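Local coordinates for mitomycin biosynthesis 6-O-methyltransferase (Streptomyces lavendulae, PDB 3GWZ), which catalyses transfer of the methyl group of S-adenosyl-L-methionine to the 6-hydroxyl of 6-demethylmitomycins A and B, completing the quinone methoxy group of mitomycins A and B, at residues V63-Q68 against D130-A135; R90-L95 against D108-N113; W140-Q145 against E154-V159. One frame throughout, in Å; residues are numbered along the deposited sequence.

Contact 1. Residues V63-Q68 against D130-A135; sequences VPELLQ and DARFQA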
loop_
_atom_site.group_PDB
_atom_site.type_symbol
_atom_site.label_atom_id
_atom_site.label_comp_id
_atom_site.label_asym_id
_atom_site.label_seq_id
_atom_site.Cartn_x
_atom_site.Cartn_y
_atom_site.Cartn_z
ATOM N N VAL A 63 -1.926 12.496 -3.233
ATOM C CA VAL A 63 -2.295 12.940 -1.885
ATOM C C VAL A 63 -2.860 11.835 -0.979
ATOM O O VAL A 63 -2.359 11.654 0.132
ATOM C CB VAL A 63 -3.213 14.196 -1.895
ATOM C CG1 VAL A 63 -3.619 14.587 -0.472
ATOM C CG2 VAL A 63 -2.498 15.350 -2.564
ATOM N N PRO A 64 -3.872 11.072 -1.451
ATOM C CA PRO A 64 -4.479 10.036 -0.603
ATOM C C PRO A 64 -3.474 9.019 -0.047
ATOM O O PRO A 64 -3.613 8.572 1.099
ATOM C CB PRO A 64 -5.459 9.335 -1.554
ATOM C CG PRO A 64 -5.777 10.370 -2.594
ATOM C CD PRO A 64 -4.495 11.116 -2.790
ATOM N N GLU A 65 -2.478 8.658 -0.853
ATOM C CA GLU A 65 -1.463 7.699 -0.424
ATOM C C GLU A 65 -0.620 8.239 0.725
ATOM O O GLU A 65 -0.079 7.471 1.520
ATOM C CB GLU A 65 -0.538 7.325 -1.579
ATOM C CG GLU A 65 -1.230 6.640 -2.735
ATOM C CD GLU A 65 -1.644 7.604 -3.831
ATOM O OE1 GLU A 65 -0.935 7.647 -4.861
ATOM O OE2 GLU A 65 -2.663 8.315 -3.665
ATOM N N LEU A 66 -0.501 9.559 0.798
ATOM C CA LEU A 66 0.324 10.208 1.815
ATOM C C LEU A 66 -0.404 10.382 3.146
ATOM O O LEU A 66 0.185 10.824 4.131
ATOM C CB LEU A 66 0.822 11.568 1.309
ATOM C CG LEU A 66 1.800 11.523 0.136
ATOM C CD1 LEU A 66 2.037 12.915 -0.428
ATOM C CD2 LEU A 66 3.122 10.885 0.561
ATOM N N LEU A 67 -1.679 10.026 3.179
ATOM C CA LEU A 67 -2.479 10.221 4.380
ATOM C C LEU A 67 -2.856 8.914 5.058
ATOM O O LEU A 67 -3.785 8.880 5.863
ATOM C CB LEU A 67 -3.739 11.030 4.054
ATOM C CG LEU A 67 -3.508 12.506 3.720
ATOM C CD1 LEU A 67 -4.808 13.189 3.288
ATOM C CD2 LEU A 67 -2.898 13.239 4.912
ATOM N N GLN A 68 -2.139 7.835 4.743
ATOM C CA GLN A 68 -2.504 6.516 5.275
ATOM C C GLN A 68 -1.971 6.272 6.683
ATOM O O GLN A 68 -2.347 5.298 7.334
ATOM C CB GLN A 68 -2.033 5.390 4.348
ATOM C CG GLN A 68 -2.411 5.577 2.888
ATOM C CD GLN A 68 -1.920 4.431 2.026
ATOM O OE1 GLN A 68 -2.527 3.360 2.002
ATOM N NE2 GLN A 68 -0.811 4.647 1.317
ATOM N N ASP A 130 -10.307 4.720 -12.376
ATOM C CA ASP A 130 -10.974 5.641 -13.295
ATOM C C ASP A 130 -10.546 7.084 -13.008
ATOM O O ASP A 130 -10.335 7.880 -13.929
ATOM C CB ASP A 130 -12.498 5.497 -13.230
ATOM C CG ASP A 130 -13.166 5.735 -14.578
ATOM O OD1 ASP A 130 -12.454 5.960 -15.583
ATOM O OD2 ASP A 130 -14.410 5.695 -14.631
ATOM N N ALA A 131 -10.410 7.426 -11.732
ATOM C CA ALA A 131 -9.997 8.786 -11.382
ATOM C C ALA A 131 -8.647 9.099 -12.019
ATOM O O ALA A 131 -8.447 10.188 -12.544
ATOM C CB ALA A 131 -9.937 8.970 -9.878
ATOM N N ARG A 132 -7.728 8.138 -11.986
ATOM C CA ARG A 132 -6.394 8.343 -12.553
ATOM C C ARG A 132 -6.388 8.363 -14.077
ATOM O O ARG A 132 -5.598 9.077 -14.689
ATOM C CB ARG A 132 -5.410 7.294 -12.013
ATOM C CG ARG A 132 -5.062 7.539 -10.545
ATOM C CD ARG A 132 -4.415 6.346 -9.858
ATOM N NE ARG A 132 -4.018 6.721 -8.503
ATOM C CZ ARG A 132 -4.853 6.786 -7.468
ATOM N NH1 ARG A 132 -6.136 6.477 -7.624
ATOM N NH2 ARG A 132 -4.402 7.152 -6.271
ATOM N N PHE A 133 -7.268 7.562 -14.676
ATOM C CA PHE A 133 -7.485 7.532 -16.129
ATOM C C PHE A 133 -7.996 8.898 -16.592
ATOM O O PHE A 133 -7.471 9.485 -17.536
ATOM C CB PHE A 133 -8.505 6.414 -16.428
ATOM C CG PHE A 133 -8.904 6.263 -17.892
ATOM C CD1 PHE A 133 -7.961 6.275 -18.901
ATOM C CD2 PHE A 133 -10.236 6.029 -18.228
ATOM C CE1 PHE A 133 -8.345 6.106 -20.245
ATOM C CE2 PHE A 133 -10.633 5.853 -19.561
ATOM C CZ PHE A 133 -9.674 5.891 -20.569
ATOM N N GLN A 134 -9.007 9.409 -15.899
ATOM C CA GLN A 134 -9.613 10.701 -16.224
ATOM C C GLN A 134 -8.675 11.888 -15.980
ATOM O O GLN A 134 -8.864 12.966 -16.545
ATOM C CB GLN A 134 -10.878 10.901 -15.392
ATOM C CG GLN A 134 -11.996 9.937 -15.726
ATOM C CD GLN A 134 -13.112 9.985 -14.706
ATOM O OE1 GLN A 134 -13.104 10.822 -13.797
ATOM N NE2 GLN A 134 -14.074 9.078 -14.837
ATOM N N ALA A 135 -7.682 11.694 -15.121
ATOM C CA ALA A 135 -6.725 12.753 -14.812
ATOM C C ALA A 135 -5.888 13.125 -16.035
ATOM O O ALA A 135 -5.436 14.265 -16.166
ATOM C CB ALA A 135 -5.823 12.326 -13.664
HETATM O O HOH W 1 -1.621 8.393 -7.295
#

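Contact 2. Residues R90-L95 against D108-N113; sequences RLLRLL and DLFAQN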
loop_
_atom_site.group_PDB
_atom_site.type_symbol
_atom_site.label_atom_id
_atom_site.label_comp_id
_atom_site.label_asym_id
_atom_site.label_seq_id
_atom_site.Cartn_x
_atom_site.Cartn_y
_atom_site.Cartn_z
ATOM N N ARG A 90 -5.244 25.638 -0.720
ATOM C CA ARG A 90 -6.515 26.035 -1.319
ATOM C C ARG A 90 -7.247 24.801 -1.855
ATOM O O ARG A 90 -8.446 24.621 -1.611
ATOM C CB ARG A 90 -6.296 27.054 -2.447
ATOM C CG ARG A 90 -5.781 28.427 -1.964
ATOM C CD ARG A 90 -5.125 29.214 -3.095
ATOM N NE ARG A 90 -6.106 29.766 -4.033
ATOM C CZ ARG A 90 -5.813 30.623 -5.004
ATOM N NH1 ARG A 90 -4.560 31.031 -5.172
ATOM N NH2 ARG A 90 -6.771 31.082 -5.805
ATOM N N LEU A 91 -6.529 23.951 -2.583
ATOM C CA LEU A 91 -7.150 22.752 -3.164
ATOM C C LEU A 91 -7.712 21.834 -2.084
ATOM O O LEU A 91 -8.827 21.339 -2.194
ATOM C CB LEU A 91 -6.156 21.958 -4.010
ATOM C CG LEU A 91 -6.824 20.886 -4.890
ATOM C CD1 LEU A 91 -7.343 21.514 -6.174
ATOM C CD2 LEU A 91 -5.860 19.753 -5.221
ATOM N N LEU A 92 -6.922 21.593 -1.045
ATOM C CA LEU A 92 -7.349 20.713 0.036
ATOM C C LEU A 92 -8.529 21.281 0.833
ATOM O O LEU A 92 -9.423 20.534 1.224
ATOM C CB LEU A 92 -6.168 20.383 0.954
ATOM C CG LEU A 92 -5.094 19.479 0.323
ATOM C CD1 LEU A 92 -3.874 19.348 1.212
ATOM C CD2 LEU A 92 -5.668 18.099 0.009
ATOM N N ARG A 93 -8.524 22.590 1.076
ATOM C CA ARG A 93 -9.653 23.237 1.746
ATOM C C ARG A 93 -10.927 23.024 0.949
ATOM O O ARG A 93 -11.964 22.675 1.499
ATOM C CB ARG A 93 -9.429 24.743 1.891
ATOM C CG ARG A 93 -8.401 25.158 2.909
ATOM C CD ARG A 93 -8.628 26.614 3.307
ATOM N NE ARG A 93 -9.177 27.409 2.209
ATOM C CZ ARG A 93 -8.444 28.173 1.403
ATOM N NH1 ARG A 93 -7.126 28.248 1.578
ATOM N NH2 ARG A 93 -9.023 28.866 0.433
ATOM N N LEU A 94 -10.842 23.254 -0.356
ATOM C CA LEU A 94 -11.998 23.097 -1.229
ATOM C C LEU A 94 -12.509 21.668 -1.216
ATOM O O LEU A 94 -13.705 21.425 -1.057
ATOM C CB LEU A 94 -11.661 23.523 -2.659
ATOM C CG LEU A 94 -12.716 23.203 -3.717
ATOM C CD1 LEU A 94 -14.020 23.984 -3.481
ATOM C CD2 LEU A 94 -12.142 23.535 -5.084
ATOM N N LEU A 95 -11.605 20.714 -1.399
ATOM C CA LEU A 95 -12.001 19.319 -1.419
ATOM C C LEU A 95 -12.682 18.922 -0.107
ATOM O O LEU A 95 -13.724 18.277 -0.114
ATOM C CB LEU A 95 -10.789 18.426 -1.705
ATOM C CG LEU A 95 -10.338 18.394 -3.175
ATOM C CD1 LEU A 95 -8.978 17.723 -3.293
ATOM C CD2 LEU A 95 -11.369 17.674 -4.057
ATOM N N ASP A 108 -3.021 23.228 10.597
ATOM C CA ASP A 108 -2.875 23.070 9.149
ATOM C C ASP A 108 -2.986 21.607 8.732
ATOM O O ASP A 108 -2.468 21.205 7.687
ATOM C CB ASP A 108 -1.546 23.660 8.664
ATOM C CG ASP A 108 -1.518 23.868 7.152
ATOM O OD1 ASP A 108 -2.594 24.137 6.576
ATOM O OD2 ASP A 108 -0.431 23.761 6.539
ATOM N N LEU A 109 -3.679 20.816 9.542
ATOM C CA LEU A 109 -3.774 19.377 9.314
ATOM C C LEU A 109 -4.940 18.946 8.432
ATOM O O LEU A 109 -6.034 19.500 8.504
ATOM C CB LEU A 109 -3.874 18.643 10.651
ATOM C CG LEU A 109 -2.602 18.672 11.490
ATOM C CD1 LEU A 109 -2.891 18.099 12.867
ATOM C CD2 LEU A 109 -1.502 17.892 10.789
ATOM N N PHE A 110 -4.691 17.935 7.610
ATOM C CA PHE A 110 -5.733 17.285 6.839
ATOM C C PHE A 110 -5.636 15.781 7.038
ATOM O O PHE A 110 -4.560 15.266 7.324
ATOM C CB PHE A 110 -5.596 17.647 5.357
ATOM C CG PHE A 110 -5.881 19.085 5.073
ATOM C CD1 PHE A 110 -7.151 19.486 4.696
ATOM C CD2 PHE A 110 -4.890 20.041 5.208
ATOM C CE1 PHE A 110 -7.424 20.826 4.436
ATOM C CE2 PHE A 110 -5.155 21.368 4.957
ATOM C CZ PHE A 110 -6.428 21.760 4.573
ATOM N N ALA A 111 -6.758 15.083 6.894
ATOM C CA ALA A 111 -6.800 13.642 7.148
ATOM C C ALA A 111 -7.576 12.886 6.084
ATOM O O ALA A 111 -8.428 13.449 5.401
ATOM C CB ALA A 111 -7.409 13.357 8.517
ATOM N N GLN A 112 -7.280 11.600 5.960
ATOM C CA GLN A 112 -8.074 10.706 5.136
ATOM C C GLN A 112 -9.485 10.656 5.681
ATOM O O GLN A 112 -9.675 10.701 6.890
ATOM C CB GLN A 112 -7.499 9.295 5.219
ATOM C CG GLN A 112 -7.816 8.416 4.026
ATOM C CD GLN A 112 -6.906 8.730 2.865
ATOM O OE1 GLN A 112 -7.141 9.680 2.110
ATOM N NE2 GLN A 112 -5.843 7.946 2.723
ATOM N N ASN A 113 -10.471 10.561 4.796
ATOM C CA ASN A 113 -11.821 10.167 5.200
ATOM C C ASN A 113 -12.389 9.105 4.269
ATOM O O ASN A 113 -11.680 8.610 3.393
ATOM C CB ASN A 113 -12.774 11.367 5.339
ATOM C CG ASN A 113 -13.068 12.063 4.011
ATOM O OD1 ASN A 113 -12.620 11.641 2.935
ATOM N ND2 ASN A 113 -13.830 13.147 4.090
#

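Contact 3. Residues W140-Q145 against E154-V159; sequences WRAWEQ and EASFDV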
loop_
_atom_site.group_PDB
_atom_site.type_symbol
_atom_site.label_atom_id
_atom_site.label_comp_id
_atom_site.label_asym_id
_atom_site.label_seq_id
_atom_site.Cartn_x
_atom_site.Cartn_y
_atom_site.Cartn_z
ATOM N N TRP A 140 -9.472 14.437 -20.523
ATOM C CA TRP A 140 -10.181 15.706 -20.341
ATOM C C TRP A 140 -10.347 16.447 -21.677
ATOM O O TRP A 140 -11.379 17.063 -21.921
ATOM C CB TRP A 140 -9.430 16.583 -19.330
ATOM C CG TRP A 140 -10.146 17.833 -18.866
ATOM C CD1 TRP A 140 -9.968 19.108 -19.334
ATOM C CD2 TRP A 140 -11.101 17.931 -17.798
ATOM N NE1 TRP A 140 -10.774 19.985 -18.645
ATOM C CE2 TRP A 140 -11.480 19.288 -17.697
ATOM C CE3 TRP A 140 -11.688 16.999 -16.933
ATOM C CZ2 TRP A 140 -12.415 19.736 -16.764
ATOM C CZ3 TRP A 140 -12.618 17.443 -16.008
ATOM C CH2 TRP A 140 -12.969 18.805 -15.925
ATOM N N ARG A 141 -9.337 16.398 -22.540
ATOM C CA ARG A 141 -9.435 17.151 -23.798
ATOM C C ARG A 141 -10.463 16.587 -24.772
ATOM O O ARG A 141 -11.035 17.322 -25.579
ATOM C CB ARG A 141 -8.085 17.323 -24.504
ATOM C CG ARG A 141 -8.156 18.456 -25.532
ATOM C CD ARG A 141 -6.837 18.776 -26.208
ATOM N NE ARG A 141 -5.875 19.374 -25.289
ATOM C CZ ARG A 141 -5.086 20.397 -25.597
ATOM N NH1 ARG A 141 -5.158 20.953 -26.803
ATOM N NH2 ARG A 141 -4.228 20.865 -24.696
ATOM N N ALA A 142 -10.715 15.287 -24.708
ATOM C CA ALA A 142 -11.771 14.732 -25.548
ATOM C C ALA A 142 -13.105 15.376 -25.189
ATOM O O ALA A 142 -13.931 15.662 -26.067
ATOM C CB ALA A 142 -11.831 13.195 -25.410
ATOM N N TRP A 143 -13.307 15.639 -23.895
ATOM C CA TRP A 143 -14.527 16.302 -23.417
ATOM C C TRP A 143 -14.587 17.774 -23.834
ATOM O O TRP A 143 -15.671 18.336 -24.025
ATOM C CB TRP A 143 -14.661 16.166 -21.890
ATOM C CG TRP A 143 -15.030 14.764 -21.542
ATOM C CD1 TRP A 143 -14.189 13.754 -21.171
ATOM C CD2 TRP A 143 -16.339 14.198 -21.609
ATOM N NE1 TRP A 143 -14.900 12.593 -20.982
ATOM C CE2 TRP A 143 -16.225 12.840 -21.238
ATOM C CE3 TRP A 143 -17.601 14.713 -21.924
ATOM C CZ2 TRP A 143 -17.325 11.983 -21.184
ATOM C CZ3 TRP A 143 -18.702 13.858 -21.869
ATOM C CH2 TRP A 143 -18.553 12.506 -21.497
ATOM N N GLU A 144 -13.420 18.391 -23.968
ATOM C CA GLU A 144 -13.339 19.759 -24.481
ATOM C C GLU A 144 -14.115 19.861 -25.791
ATOM O O GLU A 144 -14.794 20.853 -26.045
ATOM C CB GLU A 144 -11.876 20.132 -24.708
ATOM C CG GLU A 144 -11.644 21.565 -25.205
ATOM C CD GLU A 144 -10.247 21.745 -25.743
ATOM O OE1 GLU A 144 -9.286 21.713 -24.942
ATOM O OE2 GLU A 144 -10.107 21.894 -26.974
ATOM N N GLN A 145 -14.023 18.810 -26.607
ATOM C CA GLN A 145 -14.587 18.809 -27.949
ATOM C C GLN A 145 -15.884 17.994 -28.038
ATOM O O GLN A 145 -16.214 17.452 -29.096
ATOM C CB GLN A 145 -13.542 18.294 -28.949
ATOM C CG GLN A 145 -12.332 19.215 -29.064
ATOM C CD GLN A 145 -12.692 20.517 -29.741
ATOM O OE1 GLN A 145 -13.453 20.517 -30.703
ATOM N NE2 GLN A 145 -12.145 21.631 -29.248
ATOM N N GLU A 154 -19.623 10.896 -33.867
ATOM C CA GLU A 154 -18.294 10.277 -33.881
ATOM C C GLU A 154 -17.444 10.721 -32.687
ATOM O O GLU A 154 -17.770 11.702 -32.023
ATOM C CB GLU A 154 -17.557 10.592 -35.189
ATOM C CG GLU A 154 -18.261 10.047 -36.442
ATOM C CD GLU A 154 -17.399 10.132 -37.702
ATOM O OE1 GLU A 154 -16.191 10.449 -37.610
ATOM O OE2 GLU A 154 -17.933 9.885 -38.797
ATOM N N ALA A 155 -16.354 9.999 -32.435
ATOM C CA ALA A 155 -15.424 10.346 -31.363
ATOM C C ALA A 155 -14.888 11.768 -31.498
ATOM O O ALA A 155 -14.568 12.209 -32.597
ATOM C CB ALA A 155 -14.264 9.356 -31.325
ATOM N N SER A 156 -14.777 12.474 -30.377
ATOM C CA SER A 156 -14.124 13.776 -30.364
ATOM C C SER A 156 -12.637 13.598 -30.073
ATOM O O SER A 156 -11.848 14.518 -30.256
ATOM C CB SER A 156 -14.764 14.699 -29.325
ATOM O OG SER A 156 -14.659 14.153 -28.014
ATOM N N PHE A 157 -12.255 12.396 -29.642
ATOM C CA PHE A 157 -10.891 12.142 -29.193
ATOM C C PHE A 157 -9.887 12.550 -30.266
ATOM O O PHE A 157 -8.850 13.156 -29.988
ATOM C CB PHE A 157 -10.721 10.647 -28.846
ATOM C CG PHE A 157 -9.493 10.350 -28.039
ATOM C CD1 PHE A 157 -9.559 10.282 -26.649
ATOM C CD2 PHE A 157 -8.269 10.138 -28.663
ATOM C CE1 PHE A 157 -8.416 10.026 -25.892
ATOM C CE2 PHE A 157 -7.119 9.862 -27.912
ATOM C CZ PHE A 157 -7.197 9.806 -26.526
ATOM N N ASP A 158 -10.208 12.209 -31.504
ATOM C CA ASP A 158 -9.299 12.432 -32.617
ATOM C C ASP A 158 -9.071 13.919 -32.873
ATOM O O ASP A 158 -7.936 14.375 -33.013
ATOM C CB ASP A 158 -9.828 11.735 -33.886
ATOM C CG ASP A 158 -10.159 10.243 -33.660
ATOM O OD1 ASP A 158 -10.905 9.908 -32.712
ATOM O OD2 ASP A 158 -9.677 9.398 -34.450
ATOM N N VAL A 159 -10.145 14.691 -32.926
ATOM C CA VAL A 159 -9.991 16.109 -33.204
ATOM C C VAL A 159 -9.281 16.815 -32.040
ATOM O O VAL A 159 -8.494 17.738 -32.241
ATOM C CB VAL A 159 -11.348 16.767 -33.544
ATOM C CG1 VAL A 159 -12.191 16.937 -32.300
ATOM C CG2 VAL A 159 -11.131 18.097 -34.237
#

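Contact 1. Residues V63-Q68 against D130-A135
E65 bends at its second torsion (chi2 94°), which puts its carboxylate opposite R132 of helix 126-135, while R132 runs extended from CG to NE (chi3 175°) and brings its guanidinium in from the opposite direction. The two charged ends meet in a salt bridge, with E65 OE2 3.3 Å from R132 NH2. The carboxylate lies at the edge of the guanidinium, near its plane, but the two flat groups are turned 62° apart, so they do not form the coplanar two-bond pairing that glutamate and arginine can make. A water completes the link in place of a second direct contact. It donates to E65 OE1 at 2.6 Å and accepts from R132 NE at 3.2 Å, so both carboxylate oxygens are engaged with the arginine, one directly and one through solvent. Two backbone carbonyls take the guanidinium's further hydrogen bonds: R132 NH2 donates to L119 O and R132 NH1 to A128 O, while P121 packs against both E65 and R132. On the turn that follows helix 32-61, Q68 NE2 reaches back to E65 O at 2.9 Å, along a lone pair in the carbonyl plane. With its arginine fixed by two backbone carbonyls and its glutamate met partly through water, this small surface pairing probably gives a modest electrostatic tie between the turn and the helix.

Contact 2. Residues R90-L95 against D108-N113
N113 OD1, three residues past the F110 that packs on L92, is gripped by two backbone N-H groups, those of S116 and F101. The first of these bonds makes N113 the N-cap of helix 114-117; its ND2 meanwhile donates to G99 O and D102 OD1, tying the residue just past strand 109-111 and Q112 to G99, after helix 85-97, and to D102 of strand 102-103. Between the helix and the strand themselves the meeting is apolar. L92 CB sits over one face of the F110 ring, 3.9 Å from its centroid and 16° off the ring normal, in a CH-pi contact displaced toward the CE1 side, where L92 CB comes within 3.7 Å of F110 CE1. F110 keeps CG beside its backbone N (chi1 -68°), and this carries the ring from the strand toward the helix. The fold is that of a winged helix: strand 109-111 is the middle of a three-stranded antiparallel sheet, paired with 72-73 and 102-103, and helix 85-97 packs across it as the third helix of the domain. Further along the L92 side chain, CD1 lies 4.2 Å from F110 CD2. On the backbone side, L92 O is 3.8 Å from F110 CE1, and R93 N approaches the same carbon obliquely at 4.0 Å. L77 of helix 74-81 also packs on L92, and A74 on F110, while from helix 85-97 R90 NE forms a salt bridge with D322 of the second subunit.

Contact 3. Residues W140-Q145 against E154-V159
S156 and A142 form the tight half of this contact: S156 OG donates to A142 O at 2.6 Å, and the backbones come so close that A142 CA and F157 CA are 4.6 Å apart. The hydroxyl stands between the S156 backbone N and carbonyl carbon (chi1 60°) and reaches the acceptor from above the carbonyl plane, 35° out of it. Q145 N comes to A142 O from the opposite face at 3.2 Å, so one carbonyl near the end of helix 137-144 is gripped from both sides. Beside it, Q145 O approaches S156 CB to 3.1 Å, and A142 CB lies 3.9 Å from F157 CD1 at an oblique approach to the ring. V327 of helix 316-329 packs on A142 and S156, and F165 meets the F157 ring edge-to-face.

Toward solvent the packing is thinner. There V159, an exposed residue, crosses the Q145 side chain at about a right angle and lays CG1 3.9 Å from Q145 CB. The amide of Q145 turns back along its own segment, where NE2 donates to E144 OE2 at 3.1 Å with an N-H...O angle of 167°. That carboxylate also faces the dimer partner: E144 OE2 pairs with R141 NH2 of the second subunit. Chemically, a buried serine hydroxyl donates its hydrogen bond to a carbonyl near the helix end, which ties S156, next to helix 157-161, to helix 137-144, whereas between Q145 and V159 the contact is mainly of methyl and methylene groups.

Contact 2 lies along the chain between the two segments of contact 1, and contact 3 follows both. Contacts 1 and 2, with centres 14 Å apart, touch directly: P64 O and Q112 NE2 are 2.8 Å apart in a probable hydrogen bond, and L67 packs on the strand of F110. Contact 1 thus joins the winged-helix region to helix 126-135. Helix 137-144 comes next and carries contact 3, centred 24 Å from contact 1 and 32 Å from contact 2. All three have residues touching the second subunit, consistent with a homodimer built on the N-terminal region and the helices leading into the S-adenosyl-L-methionine-binding domain.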